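Local coordinates for cyclic nucleotide-binding protein (Ruegeria pomeroyi, PDB 3FX3), which probably acts as a DNA-binding transcription regulator of the CRP type, with a cyclic nucleotide-binding domain followed by a helix-turn-helix domain, at residues A52-F66 with S100-S114. Numbering follows the deposited sequence.
Sequences AQAIHVVIDGWVKLF and SAEAVTPCEVMHIPS
Strand 54-58 pairs antiparallel with 107-113 (closest axis approach 4.4 Å) and 62-66 with 100-103 (4.7 Å), and both segments bend from one sheet of the cyclic nucleotide-binding jelly roll into the other. A classic beta bulge marks the bend: Ile59 N and Asp60 N both donate to Glu108 O, from the same face of its carbonyl plane.

On the face bearing Val58 and Val109, the rings of His56 and His111 meet rim to rim, nearly perpendicular at 88°. His56 ND1 and His111 ND1 share a hydrogen bond of 2.8 Å, in the plane of both rings. NE2 of His56 bonds Tyr97 and NE2 of His111 bonds Tyr39, so each buried ring is held at both nitrogens. On the other face, Val57 CG2 packs on the selenomethionine methyl, Met110 CE.

In the loop between strands 100-103 and 107-113, Thr105 OG1 accepts from Trp62 N at 2.9 Å and donates to Pro106 O. Its chi1 of 61° sets OG1 between its own N and carbonyl carbon, facing Gly61 and Trp62. A valine here would probably leave Trp62 N and Pro106 O without this shared partner.

Further along, Ser100 CB sits over one face of the Phe66 ring, 4.0 Å from its centroid, while Glu102 CB meets the ring edge. Val104 CG2 lies 3.6 Å from Lys64 CB, across the lysine chain. Lys64 and Glu102 run side by side, and a water accepts from Lys64 NZ at 2.6 Å and also lies within hydrogen-bonding distance of Glu102 OE2.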
ATOM      1  N   ALA B  52       3.463   1.947  24.586  1.00 32.74           N
ATOM      2  CA  ALA B  52       3.427   2.784  23.391  1.00 32.57           C
ATOM      3  C   ALA B  52       2.580   4.023  23.687  1.00 32.84           C
ATOM      4  O   ALA B  52       1.380   4.037  23.441  1.00 35.49           O
ATOM      5  CB  ALA B  52       2.850   2.003  22.205  1.00 32.20           C
ATOM      6  N   GLN B  53       3.190   5.083  24.175  1.00 32.13           N
ATOM      7  CA  GLN B  53       2.425   6.206  24.685  1.00 31.97           C
ATOM      8  C   GLN B  53       2.289   7.338  23.685  1.00 30.50           C
ATOM      9  O   GLN B  53       1.645   8.322  23.981  1.00 30.05           O
ATOM     10  CB  GLN B  53       3.103   6.755  25.931  1.00 32.46           C
ATOM     11  CG  GLN B  53       3.163   5.787  27.076  1.00 35.65           C
ATOM     12  CD  GLN B  53       4.064   6.316  28.179  1.00 38.52           C
ATOM     13  OE1 GLN B  53       5.290   6.555  27.973  1.00 38.38           O
ATOM     14  NE2 GLN B  53       3.464   6.552  29.339  1.00 36.30           N
ATOM     15  N   ALA B  54       2.910   7.203  22.520  1.00 29.29           N
ATOM     16  CA  ALA B  54       2.853   8.224  21.490  1.00 28.50           C
ATOM     17  C   ALA B  54       3.035   7.578  20.144  1.00 28.26           C
ATOM     18  O   ALA B  54       3.555   6.437  20.039  1.00 28.45           O
ATOM     19  CB  ALA B  54       3.955   9.300  21.709  1.00 28.27           C
ATOM     20  N   ILE B  55       2.603   8.303  19.118  1.00 26.91           N
ATOM     21  CA  ILE B  55       2.882   7.959  17.746  1.00 26.96           C
ATOM     22  C   ILE B  55       3.949   8.940  17.277  1.00 26.04           C
ATOM     23  O   ILE B  55       3.925  10.106  17.651  1.00 25.83           O
ATOM     24  CB  ILE B  55       1.629   8.092  16.868  1.00 27.06           C
ATOM     25  CG1 ILE B  55       0.516   7.147  17.376  1.00 29.46           C
ATOM     26  CG2 ILE B  55       1.946   7.762  15.435  1.00 27.03           C
ATOM     27  CD1 ILE B  55      -0.840   7.349  16.653  1.00 29.79           C
ATOM     28  N   HIS B  56       4.850   8.470  16.439  1.00 25.28           N
ATOM     29  CA  HIS B  56       6.083   9.195  16.126  1.00 25.57           C
ATOM     30  C   HIS B  56       6.172   9.618  14.689  1.00 25.40           C
ATOM     31  O   HIS B  56       5.870   8.853  13.796  1.00 26.03           O
ATOM     32  CB  HIS B  56       7.294   8.331  16.499  1.00 24.67           C
ATOM     33  CG  HIS B  56       7.124   7.628  17.803  1.00 25.01           C
ATOM     34  ND1 HIS B  56       7.265   8.265  19.016  1.00 25.42           N
ATOM     35  CD2 HIS B  56       6.764   6.351  18.089  1.00 26.56           C
ATOM     36  CE1 HIS B  56       7.031   7.406  19.993  1.00 25.12           C
ATOM     37  NE2 HIS B  56       6.728   6.234  19.457  1.00 26.07           N
ATOM     38  N   VAL B  57       6.627  10.846  14.491  1.00 25.58           N
ATOM     39  CA  VAL B  57       6.838  11.411  13.185  1.00 24.99           C
ATOM     40  C   VAL B  57       8.230  12.064  13.108  1.00 25.53           C
ATOM     41  O   VAL B  57       8.527  13.020  13.862  1.00 25.59           O
ATOM     42  CB  VAL B  57       5.780  12.484  12.877  1.00 25.30           C
ATOM     43  CG1 VAL B  57       5.957  12.966  11.446  1.00 23.40           C
ATOM     44  CG2 VAL B  57       4.335  11.945  13.097  1.00 24.27           C
ATOM     45  N   VAL B  58       9.083  11.556  12.223  1.00 25.44           N
ATOM     46  CA  VAL B  58      10.426  12.113  12.047  1.00 25.63           C
ATOM     47  C   VAL B  58      10.305  13.453  11.322  1.00 26.69           C
ATOM     48  O   VAL B  58       9.606  13.540  10.313  1.00 27.73           O
ATOM     49  CB  VAL B  58      11.334  11.160  11.272  1.00 26.14           C
ATOM     50  CG1 VAL B  58      12.790  11.725  11.178  1.00 24.18           C
ATOM     51  CG2 VAL B  58      11.308   9.779  11.926  1.00 24.93           C
ATOM     52  N   ILE B  59      10.889  14.506  11.897  1.00 26.54           N
ATOM     53  CA  ILE B  59      10.936  15.823  11.281  1.00 27.29           C
ATOM     54  C   ILE B  59      12.259  15.995  10.544  1.00 27.96           C
ATOM     55  O   ILE B  59      12.305  16.612   9.474  1.00 27.92           O
ATOM     56  CB  ILE B  59      10.805  16.926  12.319  1.00 27.14           C
ATOM     57  CG1 ILE B  59       9.488  16.771  13.090  1.00 27.98           C
ATOM     58  CG2 ILE B  59      10.936  18.310  11.663  1.00 27.71           C
ATOM     59  CD1 ILE B  59       8.230  16.575  12.234  1.00 25.64           C
ATOM     60  N   ASP B  60      13.325  15.429  11.097  1.00 28.19           N
ATOM     61  CA  ASP B  60      14.654  15.505  10.483  1.00 28.94           C
ATOM     62  C   ASP B  60      15.507  14.342  10.952  1.00 28.95           C
ATOM     63  O   ASP B  60      15.370  13.913  12.103  1.00 30.00           O
ATOM     64  CB  ASP B  60      15.364  16.804  10.905  1.00 30.59           C
ATOM     65  CG  ASP B  60      16.602  17.102  10.048  1.00 31.44           C
ATOM     66  OD1 ASP B  60      16.456  17.295   8.819  1.00 36.85           O
ATOM     67  OD2 ASP B  60      17.716  17.091  10.586  1.00 34.16           O
ATOM     68  N   GLY B  61      16.397  13.844  10.100  1.00 27.64           N
ATOM     69  CA  GLY B  61      17.323  12.770  10.490  1.00 27.02           C
ATOM     70  C   GLY B  61      16.782  11.388  10.187  1.00 26.69           C
ATOM     71  O   GLY B  61      15.800  11.245   9.486  1.00 26.91           O
ATOM     72  N   TRP B  62      17.449  10.365  10.705  1.00 27.38           N
ATOM     73  CA  TRP B  62      17.122   8.960  10.427  1.00 27.12           C
ATOM     74  C   TRP B  62      16.982   8.192  11.737  1.00 26.98           C
ATOM     75  O   TRP B  62      17.846   8.277  12.611  1.00 27.51           O
ATOM     76  CB  TRP B  62      18.223   8.326   9.591  1.00 27.64           C
ATOM     77  CG  TRP B  62      18.218   8.770   8.171  1.00 28.55           C
ATOM     78  CD1 TRP B  62      18.813   9.879   7.654  1.00 29.73           C
ATOM     79  CD2 TRP B  62      17.560   8.114   7.078  1.00 29.77           C
ATOM     80  NE1 TRP B  62      18.569   9.955   6.292  1.00 30.46           N
ATOM     81  CE2 TRP B  62      17.793   8.882   5.926  1.00 30.93           C
ATOM     82  CE3 TRP B  62      16.792   6.953   6.971  1.00 31.31           C
ATOM     83  CZ2 TRP B  62      17.286   8.529   4.678  1.00 32.27           C
ATOM     84  CZ3 TRP B  62      16.295   6.595   5.723  1.00 33.53           C
ATOM     85  CH2 TRP B  62      16.564   7.373   4.594  1.00 31.24           C
ATOM     86  N   VAL B  63      15.902   7.434  11.862  1.00 26.27           N
ATOM     87  CA  VAL B  63      15.634   6.606  13.038  1.00 26.37           C
ATOM     88  C   VAL B  63      15.602   5.162  12.592  1.00 27.02           C
ATOM     89  O   VAL B  63      15.015   4.847  11.555  1.00 26.94           O
ATOM     90  CB  VAL B  63      14.279   6.997  13.655  1.00 25.61           C
ATOM     91  CG1 VAL B  63      13.867   6.059  14.788  1.00 24.68           C
ATOM     92  CG2 VAL B  63      14.368   8.434  14.145  1.00 24.61           C
ATOM     93  N   LYS B  64      16.244   4.271  13.335  1.00 27.06           N
ATOM     94  CA  LYS B  64      16.148   2.844  13.011  1.00 27.68           C
ATOM     95  C   LYS B  64      15.289   2.123  14.040  1.00 28.15           C
ATOM     96  O   LYS B  64      15.312   2.465  15.221  1.00 28.59           O
ATOM     97  CB  LYS B  64      17.524   2.198  12.914  1.00 27.67           C
ATOM     98  CG  LYS B  64      18.204   1.848  14.243  1.00 30.22           C
ATOM     99  CD  LYS B  64      19.545   1.092  14.056  1.00 30.87           C
ATOM    100  CE  LYS B  64      20.421   1.240  15.305  1.00 31.96           C
ATOM    101  NZ  LYS B  64      21.755   0.572  15.228  1.00 32.31           N
ATOM    102  N   LEU B  65      14.537   1.129  13.591  1.00 27.81           N
ATOM    103  CA  LEU B  65      13.807   0.245  14.474  1.00 28.43           C
ATOM    104  C   LEU B  65      14.491  -1.118  14.385  1.00 28.70           C
ATOM    105  O   LEU B  65      14.801  -1.567  13.291  1.00 28.94           O
ATOM    106  CB  LEU B  65      12.350   0.112  14.027  1.00 27.77           C
ATOM    107  CG  LEU B  65      11.340   1.178  14.492  1.00 31.36           C
ATOM    108  CD1 LEU B  65      11.924   2.544  14.543  1.00 32.79           C
ATOM    109  CD2 LEU B  65      10.044   1.167  13.636  1.00 30.81           C
ATOM    110  N   PHE B  66      14.669  -1.790  15.513  1.00 29.09           N
ATOM    111  CA  PHE B  66      15.369  -3.079  15.532  1.00 30.28           C
ATOM    112  C   PHE B  66      14.856  -3.962  16.673  1.00 31.77           C
ATOM    113  O   PHE B  66      14.373  -3.452  17.684  1.00 30.37           O
ATOM    114  CB  PHE B  66      16.884  -2.843  15.661  1.00 30.23           C
ATOM    115  CG  PHE B  66      17.299  -2.170  16.947  1.00 29.35           C
ATOM    116  CD1 PHE B  66      17.311  -0.795  17.045  1.00 31.55           C
ATOM    117  CD2 PHE B  66      17.716  -2.923  18.042  1.00 28.38           C
ATOM    118  CE1 PHE B  66      17.687  -0.157  18.229  1.00 31.38           C
ATOM    119  CE2 PHE B  66      18.108  -2.308  19.235  1.00 27.91           C
ATOM    120  CZ  PHE B  66      18.107  -0.924  19.327  1.00 29.80           C
ATOM    121  N   SER B 100      12.812  -1.774  19.437  1.00 27.24           N
ATOM    122  CA  SER B 100      13.404  -0.551  19.963  1.00 26.68           C
ATOM    123  C   SER B 100      13.632   0.406  18.820  1.00 26.81           C
ATOM    124  O   SER B 100      13.665  -0.014  17.672  1.00 26.40           O
ATOM    125  CB  SER B 100      14.726  -0.877  20.649  1.00 26.98           C
ATOM    126  OG  SER B 100      14.494  -1.789  21.709  1.00 26.14           O
ATOM    127  N   ALA B 101      13.774   1.694  19.144  1.00 26.82           N
ATOM    128  CA  ALA B 101      14.030   2.755  18.168  1.00 25.95           C
ATOM    129  C   ALA B 101      15.199   3.591  18.678  1.00 25.99           C
ATOM    130  O   ALA B 101      15.237   3.978  19.851  1.00 25.69           O
ATOM    131  CB  ALA B 101      12.823   3.659  18.026  1.00 25.37           C
ATOM    132  N   GLU B 102      16.104   3.919  17.780  1.00 25.87           N
ATOM    133  CA  GLU B 102      17.304   4.661  18.106  1.00 26.90           C
ATOM    134  C   GLU B 102      17.621   5.613  16.977  1.00 25.93           C
ATOM    135  O   GLU B 102      17.454   5.247  15.818  1.00 25.82           O
ATOM    136  CB  GLU B 102      18.448   3.677  18.257  1.00 26.84           C
ATOM    137  CG  GLU B 102      19.696   4.248  18.811  1.00 30.59           C
ATOM    138  CD  GLU B 102      20.715   3.138  19.116  1.00 33.61           C
ATOM    139  OE1 GLU B 102      20.452   2.357  20.066  1.00 35.66           O
ATOM    140  OE2 GLU B 102      21.733   3.047  18.385  1.00 31.01           O
ATOM    141  N   ALA B 103      18.079   6.805  17.321  1.00 25.55           N
ATOM    142  CA  ALA B 103      18.511   7.788  16.344  1.00 26.97           C
ATOM    143  C   ALA B 103      19.808   7.310  15.672  1.00 28.05           C
ATOM    144  O   ALA B 103      20.764   6.953  16.341  1.00 28.08           O
ATOM    145  CB  ALA B 103      18.744   9.129  17.013  1.00 26.20           C
ATOM    146  N   VAL B 104      19.808   7.301  14.344  1.00 29.83           N
ATOM    147  CA  VAL B 104      20.972   6.900  13.527  1.00 30.93           C
ATOM    148  C   VAL B 104      21.784   8.135  13.150  1.00 30.74           C
ATOM    149  O   VAL B 104      22.965   8.053  13.013  1.00 32.12           O
ATOM    150  CB  VAL B 104      20.514   6.139  12.232  1.00 31.73           C
ATOM    151  CG1 VAL B 104      21.645   6.022  11.216  1.00 32.43           C
ATOM    152  CG2 VAL B 104      19.993   4.764  12.609  1.00 33.48           C
ATOM    153  N   THR B 105      21.130   9.274  12.966  1.00 29.81           N
ATOM    154  CA  THR B 105      21.804  10.560  12.865  1.00 29.06           C
ATOM    155  C   THR B 105      21.216  11.403  13.985  1.00 29.21           C
ATOM    156  O   THR B 105      20.283  10.969  14.651  1.00 28.62           O
ATOM    157  CB  THR B 105      21.447  11.235  11.522  1.00 29.07           C
ATOM    158  OG1 THR B 105      20.025  11.431  11.500  1.00 27.74           O
ATOM    159  CG2 THR B 105      21.837  10.331  10.351  1.00 26.28           C
ATOM    160  N   PRO B 106      21.752  12.613  14.207  1.00 29.48           N
ATOM    161  CA  PRO B 106      20.962  13.521  15.031  1.00 30.03           C
ATOM    162  C   PRO B 106      19.552  13.669  14.421  1.00 30.07           C
ATOM    163  O   PRO B 106      19.422  13.745  13.190  1.00 29.76           O
ATOM    164  CB  PRO B 106      21.744  14.847  14.962  1.00 30.04           C
ATOM    165  CG  PRO B 106      23.153  14.443  14.577  1.00 29.47           C
ATOM    166  CD  PRO B 106      22.940  13.271  13.639  1.00 29.64           C
ATOM    167  N   CYS B 107      18.524  13.650  15.276  1.00 30.76           N
ATOM    168  CA  CYS B 107      17.096  13.632  14.860  1.00 31.72           C
ATOM    169  C   CYS B 107      16.281  14.696  15.536  1.00 30.70           C
ATOM    170  O   CYS B 107      16.548  15.029  16.674  1.00 31.13           O
ATOM    171  CB  CYS B 107      16.450  12.319  15.284  1.00 31.45           C
ATOM    172  SG  CYS B 107      16.964  11.054  14.213  1.00 39.95           S
ATOM    173  N   GLU B 108      15.241  15.165  14.858  1.00 30.55           N
ATOM    174  CA  GLU B 108      14.119  15.849  15.498  1.00 30.33           C
ATOM    175  C   GLU B 108      12.889  15.009  15.235  1.00 28.62           C
ATOM    176  O   GLU B 108      12.685  14.568  14.120  1.00 27.12           O
ATOM    177  CB  GLU B 108      13.886  17.240  14.898  1.00 31.00           C
ATOM    178  CG  GLU B 108      14.873  18.244  15.384  1.00 36.69           C
ATOM    179  CD  GLU B 108      14.694  19.607  14.739  1.00 42.76           C
ATOM    180  OE1 GLU B 108      13.567  19.941  14.269  1.00 46.51           O
ATOM    181  OE2 GLU B 108      15.707  20.349  14.719  1.00 48.07           O
ATOM    182  N   VAL B 109      12.078  14.803  16.267  1.00 27.54           N
ATOM    183  CA  VAL B 109      10.870  14.013  16.172  1.00 25.85           C
ATOM    184  C   VAL B 109       9.706  14.790  16.790  1.00 25.54           C
ATOM    185  O   VAL B 109       9.862  15.530  17.765  1.00 25.75           O
ATOM    186  CB  VAL B 109      11.049  12.673  16.866  1.00 26.19           C
ATOM    187  CG1 VAL B 109       9.773  11.800  16.755  1.00 26.16           C
ATOM    188  CG2 VAL B 109      12.281  11.954  16.327  1.00 25.54           C
HETATM  189  N   MSE B 110       8.532  14.610  16.204  1.00 25.66           N
HETATM  190  CA  MSE B 110       7.298  15.076  16.761  1.00 25.66           C
HETATM  191  C   MSE B 110       6.543  13.881  17.302  1.00 25.13           C
HETATM  192  O   MSE B 110       6.213  12.939  16.566  1.00 26.05           O
HETATM  193  CB  MSE B 110       6.452  15.762  15.687  1.00 25.92           C
HETATM  194  CG  MSE B 110       5.240  16.492  16.265  1.00 26.46           C
HETATM  195 SE   MSE B 110       4.021  17.055  14.854  0.80 25.59          SE
HETATM  196  CE  MSE B 110       3.350  15.303  14.326  1.00 25.38           C
ATOM    197  N   HIS B 111       6.233  13.918  18.577  1.00 25.35           N
ATOM    198  CA  HIS B 111       5.497  12.821  19.207  1.00 25.98           C
ATOM    199  C   HIS B 111       4.056  13.287  19.478  1.00 25.53           C
ATOM    200  O   HIS B 111       3.847  14.306  20.118  1.00 26.05           O
ATOM    201  CB  HIS B 111       6.150  12.433  20.544  1.00 25.62           C
ATOM    202  CG  HIS B 111       7.586  12.020  20.447  1.00 25.69           C
ATOM    203  ND1 HIS B 111       7.975  10.738  20.121  1.00 23.87           N
ATOM    204  CD2 HIS B 111       8.726  12.690  20.754  1.00 26.93           C
ATOM    205  CE1 HIS B 111       9.295  10.668  20.139  1.00 23.25           C
ATOM    206  NE2 HIS B 111       9.774  11.821  20.556  1.00 23.59           N
ATOM    207  N   ILE B 112       3.078  12.521  19.032  1.00 26.31           N
ATOM    208  CA  ILE B 112       1.673  12.796  19.350  1.00 26.27           C
ATOM    209  C   ILE B 112       1.248  11.835  20.450  1.00 25.74           C
ATOM    210  O   ILE B 112       1.250  10.620  20.226  1.00 24.86           O
ATOM    211  CB  ILE B 112       0.766  12.562  18.161  1.00 26.63           C
ATOM    212  CG1 ILE B 112       1.181  13.432  16.969  1.00 28.10           C
ATOM    213  CG2 ILE B 112      -0.697  12.901  18.555  1.00 27.25           C
ATOM    214  CD1 ILE B 112       1.148  14.910  17.257  1.00 25.58           C
ATOM    215  N   PRO B 113       0.897  12.355  21.638  1.00 25.14           N
ATOM    216  CA  PRO B 113       0.518  11.405  22.686  1.00 25.88           C
ATOM    217  C   PRO B 113      -0.692  10.574  22.271  1.00 26.19           C
ATOM    218  O   PRO B 113      -1.629  11.099  21.714  1.00 24.80           O
ATOM    219  CB  PRO B 113       0.186  12.280  23.896  1.00 25.75           C
ATOM    220  CG  PRO B 113       0.791  13.595  23.611  1.00 26.75           C
ATOM    221  CD  PRO B 113       0.925  13.742  22.106  1.00 25.21           C
ATOM    222  N   SER B 114      -0.642   9.277  22.531  1.00 26.66           N
ATOM    223  CA  SER B 114      -1.715   8.385  22.127  1.00 27.86           C
ATOM    224  C   SER B 114      -3.088   8.811  22.633  1.00 27.60           C
ATOM    225  O   SER B 114      -4.039   8.819  21.843  1.00 27.38           O
ATOM    226  CB  SER B 114      -1.425   6.958  22.603  1.00 28.39           C
ATOM    227  OG  SER B 114      -0.212   6.535  22.028  1.00 33.33           O
TER
HETATM  228  O   HOH W   1      22.371   0.434  17.768  1.00 39.06           O